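Local coordinates for alkaline phosphatase (Antarctic bacterium, PDB 2W5V), which probably hydrolyses phosphate monoesters as an alkaline phosphatase, using zinc and magnesium ions and a phosphoserine intermediate, at residues B[64-69]-B[283-288]. The protein carries 1 engineered substitution. Numbering follows the deposited sequence.
Sequences TQFKNI and TALAFA
L285 reaches out from helix 267-291 and sets the forked end of its side chain against Q65 and F66, with CD1 between the two, joining a helix that covers the central mixed β-sheet of the alkaline phosphatase α/β fold to the turn leading into strand 68-73. The tight part centres on the two methyls of L285. CD1 touches both residues, lying 3.7 Å from Q65 CB and meeting the F66 ring obliquely, 3.9 Å from CE1. Of the two, CD2 touches F66 alone, 4.0 Å from CZ. A branched leucine suits this place because one residue can touch both Q65 and F66. Strands of the sheet pack on the same cluster: Y347 touches both F66 and L285, V298 touches F66 and V296 touches L285.

The looser side is the polar edge of the Q65 amide, where the residue is partly exposed. Glutamine fits because one flat group can do two jobs: with chi2 of Q65 at -173° the chain runs out extended toward the helix, its amide face against the methyl. At the edge, OE1 accepts a hydrogen bond from K289, one turn beyond L285, and NE2 makes a weak one to N62. L285 CD1 lies over the face of that amide, 3.7 Å from Q65 CD.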
# COMPACT_ATOMS: atom_id res chain seq x y z
N THR B 64 -4.37 12.50 -1.36
CA THR B 64 -3.12 13.09 -1.86
C THR B 64 -2.54 14.17 -0.95
O THR B 64 -1.40 14.60 -1.14
CB THR B 64 -3.26 13.67 -3.28
OG1 THR B 64 -4.23 14.71 -3.27
CG2 THR B 64 -3.67 12.58 -4.26
N GLN B 65 -3.32 14.63 0.02
CA GLN B 65 -2.83 15.61 0.98
C GLN B 65 -1.82 15.01 1.97
O GLN B 65 -1.09 15.74 2.63
CB GLN B 65 -3.98 16.24 1.76
CG GLN B 65 -4.95 17.04 0.92
CD GLN B 65 -5.98 17.77 1.75
OE1 GLN B 65 -5.64 18.54 2.65
NE2 GLN B 65 -7.26 17.55 1.44
N PHE B 66 -1.79 13.68 2.08
CA PHE B 66 -0.94 13.04 3.09
C PHE B 66 0.50 12.85 2.63
O PHE B 66 0.75 12.49 1.48
CB PHE B 66 -1.50 11.68 3.51
CG PHE B 66 -2.75 11.76 4.33
CD1 PHE B 66 -4.00 11.54 3.75
CD2 PHE B 66 -2.69 12.03 5.69
CE1 PHE B 66 -5.15 11.60 4.51
CE2 PHE B 66 -3.84 12.10 6.46
CZ PHE B 66 -5.07 11.88 5.87
N LYS B 67 1.44 13.07 3.54
CA LYS B 67 2.85 12.82 3.27
C LYS B 67 3.32 11.61 4.09
O LYS B 67 3.96 10.69 3.57
CB LYS B 67 3.69 14.05 3.63
CG LYS B 67 3.34 15.28 2.82
CD LYS B 67 3.45 14.97 1.33
CE LYS B 67 3.05 16.15 0.47
NZ LYS B 67 3.14 15.80 -0.99
N ASN B 68 2.99 11.63 5.38
CA ASN B 68 3.40 10.56 6.28
C ASN B 68 2.52 9.33 6.11
O ASN B 68 1.31 9.39 6.35
CB ASN B 68 3.34 11.05 7.72
CG ASN B 68 4.31 12.20 7.97
OD1 ASN B 68 5.45 12.17 7.49
ND2 ASN B 68 3.86 13.21 8.72
N ILE B 69 3.14 8.22 5.70
CA ILE B 69 2.43 6.99 5.37
C ILE B 69 3.12 5.80 6.03
O ILE B 69 4.35 5.73 6.05
CB ILE B 69 2.40 6.78 3.84
CG1 ILE B 69 1.55 7.87 3.18
CG2 ILE B 69 1.88 5.39 3.49
CD1 ILE B 69 1.74 8.01 1.67
N THR B 283 -12.98 16.67 4.98
CA THR B 283 -13.58 17.41 6.07
C THR B 283 -12.65 17.46 7.28
O THR B 283 -12.40 18.53 7.85
CB THR B 283 -14.91 16.77 6.50
OG1 THR B 283 -15.82 16.80 5.39
CG2 THR B 283 -15.52 17.52 7.67
N ALA B 284 -12.13 16.31 7.68
CA ALA B 284 -11.24 16.25 8.83
C ALA B 284 -10.00 17.09 8.57
O ALA B 284 -9.57 17.86 9.43
CB ALA B 284 -10.85 14.83 9.12
N LEU B 285 -9.41 16.93 7.38
CA LEU B 285 -8.17 17.63 7.04
C LEU B 285 -8.37 19.14 6.95
O LEU B 285 -7.50 19.90 7.34
CB LEU B 285 -7.59 17.10 5.72
CG LEU B 285 -6.99 15.70 5.78
CD1 LEU B 285 -6.45 15.30 4.40
CD2 LEU B 285 -5.89 15.67 6.82
N ALA B 286 -9.52 19.56 6.45
CA ALA B 286 -9.82 20.99 6.37
C ALA B 286 -9.84 21.58 7.78
O ALA B 286 -9.29 22.65 8.02
CB ALA B 286 -11.14 21.23 5.67
N PHE B 287 -10.45 20.87 8.72
CA PHE B 287 -10.42 21.35 10.10
C PHE B 287 -9.01 21.35 10.67
O PHE B 287 -8.61 22.32 11.31
CB PHE B 287 -11.31 20.51 11.01
CG PHE B 287 -11.21 20.91 12.46
CD1 PHE B 287 -11.82 22.07 12.90
CD2 PHE B 287 -10.49 20.14 13.36
CE1 PHE B 287 -11.73 22.46 14.23
CE2 PHE B 287 -10.40 20.53 14.69
CZ PHE B 287 -11.01 21.68 15.12
N ALA B 288 -8.28 20.27 10.45
CA ALA B 288 -6.93 20.12 11.01
C ALA B 288 -5.98 21.20 10.53
O ALA B 288 -5.13 21.66 11.29
CB ALA B 288 -6.38 18.74 10.70